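Local coordinates for Abbfa_003403 (Acinetobacter baumannii, PDB 4ZXH), which is a four-domain nonribosomal peptide synthetase, probably activating an amino acid, condensing it with an acyl partner on a carrier domain and releasing the product through its thioesterase, at residues Q84-R89 with E179-A184; D310-Q315 with E450-E455; H1216-A1221 with A1231-F1236. All blocks are in the same frame, centred on the assembly; numbering follows the deposited sequence.

Contact 1 (Q84-R89 with E179-A184)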
loop_
_atom_site.group_PDB
_atom_site.type_symbol
_atom_site.label_atom_id
_atom_site.label_comp_id
_atom_site.label_asym_id
_atom_site.label_seq_id
_atom_site.Cartn_x
_atom_site.Cartn_y
_atom_site.Cartn_z
ATOM N N GLN A 84 32.756 -9.543 0.921
ATOM C CA GLN A 84 33.548 -8.655 0.060
ATOM C C GLN A 84 34.731 -9.433 -0.472
ATOM O O GLN A 84 35.504 -10.004 0.306
ATOM C CB GLN A 84 34.085 -7.441 0.819
ATOM C CG GLN A 84 33.088 -6.382 1.131
ATOM C CD GLN A 84 33.714 -5.215 1.862
ATOM O OE1 GLN A 84 33.709 -4.094 1.367
ATOM N NE2 GLN A 84 34.246 -5.470 3.055
ATOM N N LEU A 85 34.900 -9.454 -1.783
ATOM C CA LEU A 85 36.090 -10.068 -2.354
ATOM C C LEU A 85 37.032 -8.987 -2.906
ATOM O O LEU A 85 36.597 -8.087 -3.633
ATOM C CB LEU A 85 35.708 -11.047 -3.459
ATOM C CG LEU A 85 34.646 -12.121 -3.216
ATOM C CD1 LEU A 85 34.564 -13.045 -4.421
ATOM C CD2 LEU A 85 34.910 -12.917 -1.935
ATOM N N ILE A 86 38.313 -9.065 -2.552
ATOM C CA ILE A 86 39.325 -8.247 -3.215
ATOM C C ILE A 86 39.952 -9.022 -4.375
ATOM O O ILE A 86 40.700 -9.968 -4.164
ATOM C CB ILE A 86 40.438 -7.795 -2.251
ATOM C CG1 ILE A 86 39.893 -6.823 -1.197
ATOM C CG2 ILE A 86 41.533 -7.101 -3.028
ATOM C CD1 ILE A 86 40.831 -6.600 -0.031
ATOM N N TRP A 87 39.618 -8.630 -5.600
ATOM C CA TRP A 87 40.195 -9.233 -6.796
ATOM C C TRP A 87 41.599 -8.698 -7.046
ATOM O O TRP A 87 41.862 -7.533 -6.787
ATOM C CB TRP A 87 39.311 -8.951 -8.008
ATOM C CG TRP A 87 37.969 -9.565 -7.906
ATOM C CD1 TRP A 87 36.859 -9.022 -7.334
ATOM C CD2 TRP A 87 37.585 -10.857 -8.383
ATOM N NE1 TRP A 87 35.800 -9.898 -7.430
ATOM C CE2 TRP A 87 36.226 -11.034 -8.067
ATOM C CE3 TRP A 87 38.259 -11.882 -9.052
ATOM C CZ2 TRP A 87 35.527 -12.188 -8.399
ATOM C CZ3 TRP A 87 37.564 -13.031 -9.373
ATOM C CH2 TRP A 87 36.211 -13.175 -9.047
ATOM N N ASP A 88 42.499 -9.529 -7.556
ATOM C CA ASP A 88 43.857 -9.063 -7.839
ATOM C C ASP A 88 43.844 -7.979 -8.915
ATOM O O ASP A 88 44.733 -7.126 -8.968
ATOM C CB ASP A 88 44.762 -10.223 -8.271
ATOM C CG ASP A 88 44.339 -10.843 -9.595
ATOM O OD1 ASP A 88 43.161 -10.688 -9.999
ATOM O OD2 ASP A 88 45.190 -11.505 -10.230
ATOM N N ARG A 89 42.829 -8.018 -9.774
ATOM C CA ARG A 89 42.692 -7.026 -10.834
ATOM C C ARG A 89 41.282 -7.001 -11.404
ATOM O O ARG A 89 40.584 -8.003 -11.408
ATOM C CB ARG A 89 43.699 -7.293 -11.945
ATOM C CG ARG A 89 43.380 -8.519 -12.742
ATOM C CD ARG A 89 44.428 -8.756 -13.800
ATOM N NE ARG A 89 45.768 -9.013 -13.259
ATOM C CZ ARG A 89 46.260 -10.226 -12.995
ATOM N NH1 ARG A 89 45.510 -11.312 -13.191
ATOM N NH2 ARG A 89 47.501 -10.359 -12.516
ATOM N N GLU A 179 42.051 -0.520 4.963
ATOM C CA GLU A 179 41.552 -0.569 6.336
ATOM C C GLU A 179 40.077 -1.019 6.440
ATOM O O GLU A 179 39.700 -1.656 7.415
ATOM C CB GLU A 179 41.727 0.795 7.006
ATOM C CG GLU A 179 41.206 0.854 8.449
ATOM C CD GLU A 179 42.114 0.145 9.455
ATOM O OE1 GLU A 179 43.303 -0.123 9.129
ATOM O OE2 GLU A 179 41.626 -0.143 10.580
ATOM N N PHE A 180 39.252 -0.693 5.444
ATOM C CA PHE A 180 37.817 -1.035 5.475
ATOM C C PHE A 180 37.566 -2.505 5.805
ATOM O O PHE A 180 36.584 -2.865 6.442
ATOM C CB PHE A 180 37.147 -0.704 4.127
ATOM C CG PHE A 180 37.610 -1.579 2.984
ATOM C CD1 PHE A 180 38.869 -1.387 2.397
ATOM C CD2 PHE A 180 36.798 -2.603 2.499
ATOM C CE1 PHE A 180 39.298 -2.195 1.341
ATOM C CE2 PHE A 180 37.220 -3.414 1.447
ATOM C CZ PHE A 180 38.473 -3.210 0.865
ATOM N N VAL A 181 38.467 -3.347 5.346
ATOM C CA VAL A 181 38.386 -4.767 5.579
ATOM C C VAL A 181 38.609 -5.123 7.048
ATOM O O VAL A 181 37.851 -5.911 7.611
ATOM C CB VAL A 181 39.396 -5.495 4.675
ATOM C CG1 VAL A 181 39.984 -6.710 5.365
ATOM C CG2 VAL A 181 38.710 -5.873 3.358
ATOM N N GLN A 182 39.636 -4.548 7.669
ATOM C CA GLN A 182 39.885 -4.815 9.078
ATOM C C GLN A 182 38.675 -4.366 9.896
ATOM O O GLN A 182 38.188 -5.101 10.751
ATOM C CB GLN A 182 41.157 -4.119 9.561
ATOM C CG GLN A 182 41.643 -4.636 10.911
ATOM C CD GLN A 182 42.994 -4.065 11.320
ATOM O OE1 GLN A 182 43.609 -3.290 10.581
ATOM N NE2 GLN A 182 43.470 -4.461 12.501
ATOM N N TYR A 183 38.180 -3.169 9.600
ATOM C CA TYR A 183 36.987 -2.638 10.243
ATOM C C TYR A 183 35.813 -3.616 10.171
ATOM O O TYR A 183 35.216 -3.957 11.195
ATOM C CB TYR A 183 36.595 -1.311 9.602
ATOM C CG TYR A 183 35.401 -0.630 10.238
ATOM C CD1 TYR A 183 35.558 0.176 11.363
ATOM C CD2 TYR A 183 34.118 -0.772 9.707
ATOM C CE1 TYR A 183 34.473 0.810 11.957
ATOM C CE2 TYR A 183 33.023 -0.137 10.291
ATOM C CZ TYR A 183 33.214 0.657 11.424
ATOM O OH TYR A 183 32.152 1.304 12.026
ATOM N N ALA A 184 35.487 -4.067 8.962
ATOM C CA ALA A 184 34.372 -4.989 8.769
ATOM C C ALA A 184 34.604 -6.314 9.499
ATOM O O ALA A 184 33.703 -6.836 10.157
ATOM C CB ALA A 184 34.135 -5.237 7.292
#

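Contact 2 (D310-Q315 with E450-E455)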
loop_
_atom_site.group_PDB
_atom_site.type_symbol
_atom_site.label_atom_id
_atom_site.label_comp_id
_atom_site.label_asym_id
_atom_site.label_seq_id
_atom_site.Cartn_x
_atom_site.Cartn_y
_atom_site.Cartn_z
ATOM N N ASP A 310 2.873 24.111 21.600
ATOM C CA ASP A 310 2.839 25.143 22.622
ATOM C C ASP A 310 4.239 25.709 22.861
ATOM O O ASP A 310 4.388 26.827 23.335
ATOM C CB ASP A 310 2.242 24.566 23.910
ATOM C CG ASP A 310 1.894 25.629 24.932
ATOM O OD1 ASP A 310 1.745 26.810 24.552
ATOM O OD2 ASP A 310 1.761 25.277 26.124
ATOM N N GLN A 311 5.264 24.936 22.520
ATOM C CA GLN A 311 6.656 25.382 22.637
ATOM C C GLN A 311 6.950 26.598 21.755
ATOM O O GLN A 311 6.407 26.726 20.662
ATOM C CB GLN A 311 7.621 24.244 22.260
ATOM C CG GLN A 311 7.576 23.014 23.167
ATOM C CD GLN A 311 8.108 23.292 24.563
ATOM O OE1 GLN A 311 9.135 23.953 24.730
ATOM N NE2 GLN A 311 7.400 22.797 25.577
ATOM N N THR A 312 7.816 27.490 22.216
ATOM C CA THR A 312 8.310 28.545 21.339
ATOM C C THR A 312 9.343 27.942 20.395
ATOM O O THR A 312 9.817 26.835 20.631
ATOM C CB THR A 312 8.934 29.707 22.128
ATOM O OG1 THR A 312 10.204 29.307 22.660
ATOM C CG2 THR A 312 8.019 30.131 23.262
ATOM N N LEU A 313 9.699 28.648 19.326
ATOM C CA LEU A 313 10.725 28.127 18.423
ATOM C C LEU A 313 12.067 28.025 19.125
ATOM O O LEU A 313 12.859 27.144 18.813
ATOM C CB LEU A 313 10.884 29.001 17.186
ATOM C CG LEU A 313 9.653 29.279 16.339
ATOM C CD1 LEU A 313 10.051 30.158 15.158
ATOM C CD2 LEU A 313 9.021 27.976 15.883
ATOM N N ARG A 314 12.334 28.948 20.048
ATOM C CA ARG A 314 13.565 28.882 20.824
ATOM C C ARG A 314 13.561 27.584 21.608
ATOM O O ARG A 314 14.443 26.740 21.449
ATOM C CB ARG A 314 13.703 30.076 21.772
ATOM C CG ARG A 314 14.888 29.964 22.733
ATOM C CD ARG A 314 14.974 31.149 23.684
ATOM N NE ARG A 314 14.987 32.430 22.977
ATOM C CZ ARG A 314 16.083 33.127 22.681
ATOM N NH1 ARG A 314 17.286 32.677 23.023
ATOM N NH2 ARG A 314 15.977 34.282 22.035
ATOM N N GLN A 315 12.543 27.430 22.439
ATOM C CA GLN A 315 12.413 26.252 23.270
ATOM C C GLN A 315 12.502 24.967 22.449
ATOM O O GLN A 315 13.296 24.083 22.756
ATOM C CB GLN A 315 11.096 26.310 24.041
ATOM C CG GLN A 315 11.043 27.443 25.058
ATOM C CD GLN A 315 9.704 27.525 25.758
ATOM O OE1 GLN A 315 8.665 27.186 25.183
ATOM N NE2 GLN A 315 9.718 27.967 27.014
ATOM N N GLU A 450 10.579 34.112 19.425
ATOM C CA GLU A 450 9.848 33.711 20.622
ATOM C C GLU A 450 8.428 33.279 20.331
ATOM O O GLU A 450 7.694 32.911 21.245
ATOM C CB GLU A 450 9.826 34.848 21.645
ATOM C CG GLU A 450 11.202 35.226 22.188
ATOM C CD GLU A 450 11.980 34.034 22.728
ATOM O OE1 GLU A 450 11.362 33.102 23.294
ATOM O OE2 GLU A 450 13.222 34.031 22.583
ATOM N N ARG A 451 8.039 33.325 19.062
ATOM C CA ARG A 451 6.682 32.967 18.681
ATOM C C ARG A 451 6.443 31.471 18.911
ATOM O O ARG A 451 7.358 30.663 18.738
ATOM C CB ARG A 451 6.424 33.357 17.222
ATOM C CG ARG A 451 4.967 33.256 16.775
ATOM C CD ARG A 451 4.757 33.940 15.427
ATOM N NE ARG A 451 4.536 35.384 15.541
ATOM C CZ ARG A 451 4.676 36.239 14.530
ATOM N NH1 ARG A 451 5.077 35.812 13.340
ATOM N NH2 ARG A 451 4.442 37.526 14.712
ATOM N N LYS A 452 5.223 31.122 19.328
ATOM C CA LYS A 452 4.821 29.733 19.570
ATOM C C LYS A 452 4.510 29.006 18.266
ATOM O O LYS A 452 3.912 29.575 17.356
ATOM C CB LYS A 452 3.597 29.668 20.499
ATOM C CG LYS A 452 3.894 29.929 21.967
ATOM C CD LYS A 452 2.647 29.763 22.824
ATOM C CE LYS A 452 2.982 29.841 24.318
ATOM N NZ LYS A 452 1.762 29.705 25.181
ATOM N N ILE A 453 4.915 27.745 18.188
ATOM C CA ILE A 453 4.766 26.948 16.981
ATOM C C ILE A 453 3.332 26.957 16.432
ATOM O O ILE A 453 3.132 26.983 15.218
ATOM C CB ILE A 453 5.234 25.495 17.234
ATOM C CG1 ILE A 453 6.733 25.484 17.541
ATOM C CG2 ILE A 453 4.927 24.594 16.038
ATOM C CD1 ILE A 453 7.350 24.125 17.611
ATOM N N VAL A 454 2.339 26.960 17.312
ATOM C CA VAL A 454 0.948 27.106 16.873
ATOM C C VAL A 454 0.677 28.500 16.268
ATOM O O VAL A 454 0.076 28.602 15.192
ATOM C CB VAL A 454 -0.045 26.833 18.038
ATOM C CG1 VAL A 454 0.404 27.528 19.329
ATOM C CG2 VAL A 454 -1.448 27.261 17.661
ATOM N N GLU A 455 1.142 29.558 16.944
ATOM C CA GLU A 455 0.956 30.951 16.503
ATOM C C GLU A 455 1.626 31.256 15.164
ATOM O O GLU A 455 1.411 32.315 14.572
ATOM C CB GLU A 455 1.511 31.932 17.545
ATOM C CG GLU A 455 0.825 31.960 18.903
ATOM C CD GLU A 455 1.616 32.777 19.934
ATOM O OE1 GLU A 455 2.784 33.147 19.659
ATOM O OE2 GLU A 455 1.061 33.063 21.019
#

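Contact 3 (H1216-A1221 with A1231-F1236)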
loop_
_atom_site.group_PDB
_atom_site.type_symbol
_atom_site.label_atom_id
_atom_site.label_comp_id
_atom_site.label_asym_id
_atom_site.label_seq_id
_atom_site.Cartn_x
_atom_site.Cartn_y
_atom_site.Cartn_z
ATOM N N HIS A 1216 -13.280 -36.604 -6.929
ATOM C CA HIS A 1216 -14.003 -36.534 -5.670
ATOM C C HIS A 1216 -13.036 -36.528 -4.489
ATOM O O HIS A 1216 -13.140 -35.685 -3.598
ATOM C CB HIS A 1216 -14.989 -37.678 -5.515
ATOM C CG HIS A 1216 -15.742 -37.620 -4.225
ATOM N ND1 HIS A 1216 -16.663 -36.632 -3.950
ATOM C CD2 HIS A 1216 -15.675 -38.392 -3.113
ATOM C CE1 HIS A 1216 -17.148 -36.812 -2.734
ATOM N NE2 HIS A 1216 -16.565 -37.872 -2.203
ATOM N N VAL A 1217 -12.084 -37.453 -4.492
ATOM C CA VAL A 1217 -11.119 -37.532 -3.402
ATOM C C VAL A 1217 -10.247 -36.276 -3.349
ATOM O O VAL A 1217 -9.961 -35.758 -2.267
ATOM C CB VAL A 1217 -10.238 -38.801 -3.521
ATOM C CG1 VAL A 1217 -9.217 -38.848 -2.432
ATOM C CG2 VAL A 1217 -11.104 -40.056 -3.472
ATOM N N LEU A 1218 -9.848 -35.756 -4.505
ATOM C CA LEU A 1218 -9.035 -34.545 -4.506
ATOM C C LEU A 1218 -9.804 -33.413 -3.854
ATOM O O LEU A 1218 -9.306 -32.755 -2.955
ATOM C CB LEU A 1218 -8.625 -34.151 -5.923
ATOM C CG LEU A 1218 -7.833 -32.839 -6.037
ATOM C CD1 LEU A 1218 -6.598 -32.879 -5.154
ATOM C CD2 LEU A 1218 -7.442 -32.571 -7.469
ATOM N N LYS A 1219 -11.030 -33.214 -4.319
ATOM C CA LYS A 1219 -11.893 -32.131 -3.863
ATOM C C LYS A 1219 -12.109 -32.226 -2.352
ATOM O O LYS A 1219 -11.979 -31.229 -1.632
ATOM C CB LYS A 1219 -13.229 -32.175 -4.626
ATOM C CG LYS A 1219 -14.099 -30.951 -4.475
ATOM C CD LYS A 1219 -15.389 -31.057 -5.295
ATOM N N GLU A 1220 -12.400 -33.437 -1.875
ATOM C CA GLU A 1220 -12.637 -33.655 -0.459
ATOM C C GLU A 1220 -11.386 -33.370 0.364
ATOM O O GLU A 1220 -11.461 -32.669 1.384
ATOM C CB GLU A 1220 -13.133 -35.080 -0.202
ATOM C CG GLU A 1220 -14.624 -35.297 -0.531
ATOM C CD GLU A 1220 -15.541 -34.297 0.171
ATOM O OE1 GLU A 1220 -15.319 -33.985 1.365
ATOM O OE2 GLU A 1220 -16.481 -33.806 -0.486
ATOM N N ALA A 1221 -10.247 -33.907 -0.079
ATOM C CA ALA A 1221 -8.963 -33.688 0.594
ATOM C C ALA A 1221 -8.648 -32.199 0.745
ATOM O O ALA A 1221 -8.213 -31.747 1.808
ATOM C CB ALA A 1221 -7.864 -34.369 -0.149
ATOM N N ALA A 1231 -3.493 -27.513 -5.955
ATOM C CA ALA A 1231 -3.078 -28.835 -6.445
ATOM C C ALA A 1231 -3.997 -29.270 -7.577
ATOM O O ALA A 1231 -5.218 -29.151 -7.476
ATOM C CB ALA A 1231 -3.092 -29.882 -5.316
ATOM N N ASP A 1232 -3.428 -29.782 -8.656
ATOM C CA ASP A 1232 -4.255 -30.161 -9.803
ATOM C C ASP A 1232 -4.417 -31.690 -9.842
ATOM O O ASP A 1232 -3.833 -32.402 -9.008
ATOM C CB ASP A 1232 -3.660 -29.586 -11.106
ATOM C CG ASP A 1232 -2.240 -30.067 -11.393
ATOM O OD1 ASP A 1232 -1.910 -31.223 -11.055
ATOM O OD2 ASP A 1232 -1.449 -29.279 -11.968
ATOM N N PRO A 1233 -5.244 -32.207 -10.770
ATOM C CA PRO A 1233 -5.397 -33.667 -10.797
ATOM C C PRO A 1233 -4.103 -34.436 -11.050
ATOM O O PRO A 1233 -3.965 -35.545 -10.539
ATOM C CB PRO A 1233 -6.381 -33.889 -11.946
ATOM C CG PRO A 1233 -7.193 -32.655 -11.964
ATOM C CD PRO A 1233 -6.235 -31.544 -11.637
ATOM N N SER A 1234 -3.174 -33.874 -11.814
ATOM C CA SER A 1234 -1.949 -34.597 -12.114
ATOM C C SER A 1234 -1.102 -34.709 -10.845
ATOM O O SER A 1234 -0.529 -35.761 -10.562
ATOM C CB SER A 1234 -1.174 -33.918 -13.236
ATOM O OG SER A 1234 -0.390 -32.876 -12.718
ATOM N N ASP A 1235 -1.041 -33.622 -10.080
ATOM C CA ASP A 1235 -0.387 -33.626 -8.773
ATOM C C ASP A 1235 -0.956 -34.768 -7.930
ATOM O O ASP A 1235 -0.221 -35.511 -7.267
ATOM C CB ASP A 1235 -0.584 -32.278 -8.040
ATOM C CG ASP A 1235 0.202 -31.116 -8.675
ATOM O OD1 ASP A 1235 1.297 -31.359 -9.239
ATOM O OD2 ASP A 1235 -0.280 -29.954 -8.605
ATOM N N PHE A 1236 -2.274 -34.910 -7.956
ATOM C CA PHE A 1236 -2.915 -35.939 -7.150
ATOM C C PHE A 1236 -2.483 -37.345 -7.629
ATOM O O PHE A 1236 -2.258 -38.231 -6.812
ATOM C CB PHE A 1236 -4.438 -35.761 -7.178
ATOM C CG PHE A 1236 -5.191 -36.760 -6.338
ATOM C CD1 PHE A 1236 -5.339 -36.568 -4.968
ATOM C CD2 PHE A 1236 -5.767 -37.887 -6.922
ATOM C CE1 PHE A 1236 -6.036 -37.491 -4.187
ATOM C CE2 PHE A 1236 -6.471 -38.814 -6.158
ATOM C CZ PHE A 1236 -6.599 -38.614 -4.784
#

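Contact 1 (Q84-R89 with E179-A184)
Gln84 sets the end of its side chain against the rim of the Phe180 ring. Gln84 OE1 lies 3.6 Å from Phe180 CE2, at the ring edge and near the ring plane. The amide stands steeply to the ring, with the two planes 79° apart. Gln84 NE2 lies 4.2 Å from Ala184 CB. Both polar atoms of this buried amide have partners elsewhere. NE2 donates to Ala18 O, and OE1 accepts from Gln23 NE2. These two bonds fix the rotation of the amide, so the ring meets a held oxygen.

Phe180 reaches the strand with its CG between the backbone N and the carbonyl carbon (chi1 68°). Ile86 comes to the far end of the ring at a slant, with Ile86 CD1 4.2 Å from Phe180 CZ. The same methyl, Ile86 CD1, packs 4.1 Å from Val181 CG2. That valine methyl in turn lies over one face of the Phe180 ring, offset toward its rim. Ile86 and the two helix residues thus form one apolar cluster, with the glutamine amide at its border. Val73 and Leu70 also touch Phe180, and His17 touches Val181.

The axes of strand 84-87 and helix 179-184 approach to 10.9 Å and run nearly antiparallel, at 154°. Gln84 and Ile86 lie on the strand face turned to the helix. Strand 81-87 is the middle one of a three-stranded antiparallel sheet, flanked by 13-18 and 73-78. The contact is a helix laid on a small sheet within the condensation domain, a member of the CoA-dependent acyltransferase superfamily.

Contact 2 (D310-Q315 with E450-E455)
Thr312 and Lys452 face each other as a non-hydrogen-bonded antiparallel pair, with their CA atoms 4.1 Å apart. This is a single beta bridge in the condensation domain. It joins the start of helix 313-329 to the loop after helix 428-447. Ile453 N donates to Gln311 O at 3.1 Å, almost straight at 171°. Leu313 N donates to Arg451 O, also at 3.1 Å but more bent.

Thr312 is also the N-cap of the helix and forms a capping box with Gln315. Gln315 N donates to Thr312 OG1 at 3.0 Å, and Thr312 N donates back to Gln315 OE1. Next to the bridge, Leu313 CD2 packs 3.8 Å from Ile453 CG1.

A salt bridge closes each end. At one end, the Glu450 chain bends at chi2 (-52°), which brings its carboxylate back to Arg314. Glu450 OE2 lies at the NE/NH2 edge of the guanidinium, and the two planes are nearly coplanar, 10° apart. The NH2 bond is weak, and the modelled NE to OE2 separation is doubtfully short. At the other end, the extended Lys452 runs alongside Asp310 and points the same way. Lys452 NZ donates at 3.0 Å to the syn lone pair of Asp310 OD1.

Contact 3 (H1216-A1221 with A1231-F1236)
Leu1218 and Phe1236 both carry CG anti to the backbone N, with chi1 at 177° and -178°. These torsions send the two side chains between the two helices, where they run antiparallel alongside one another. Leu1218 CD1 lies 3.9 Å from Phe1236 CD1. Leu1218 CB sits over one face of the ring, offset toward its rim. Val1217 meets the far end of the same ring. Val1217 CG1 lies 3.5 Å from Phe1236 CZ, at a slant to the ring, and the valine side chain is roughly perpendicular to that of Phe1236. The second methyl of Leu1218 goes elsewhere. Leu1218 CD2 rests on the backbone at the start of helix 1233-1251, 3.9 Å from Asp1232 O.

That helix start is held by its own polar bonds. Asp1232 is the N-cap and forms a capping box with Asp1235. Asp1235 N donates to Asp1232 OD1 at 2.7 Å, nearly along the C-O axis of the acceptor. Asp1232 N donates back to Asp1235 OD2 at 3.2 Å. Ser1234 OG gives Asp1232 OD1 a second bond of 2.8 Å, tilted from the carboxylate plane. Ala1231 O accepts from Lys1222 NZ.

Helix 1179-1191 packs against the same cluster. Its Phe1186 meets the Phe1236 ring, while Leu1183 and Ala1187 touch Val1217. In the sequence, all three helices fall between strands 1157-1163 and 1262-1267 of the thioesterase domain. This is consistent with the helical lid inserted into the alpha/beta-hydrolase fold of related thioesterases.

No hydrogen bond crosses between the two segments. Their cohesion is therefore apolar, while the capping carboxylates hold the helix end and would probably interact favourably with its dipole.

Contacts 1 and 2 both belong to the condensation domain, yet their nearest atoms are about 31 Å apart. Contact 3 lies in the thioesterase domain, and its centre is 69 Å from that of contact 2, on the opposite side of the chain's centre. Contacts 1 and 3 are buried. Both centre on a phenylalanine ring, met in contact 1 by a glutamine amide as well as apolar groups, in contact 3 by apolar side chains. Contact 2 is only partly buried and relies mainly on backbone bonds and charges. Contacts 2 and 3 each include a capping box, but in contact 2 the N-cap residue itself, Thr312, also takes part in the backbone bridge. No two contacts share a helix or strand.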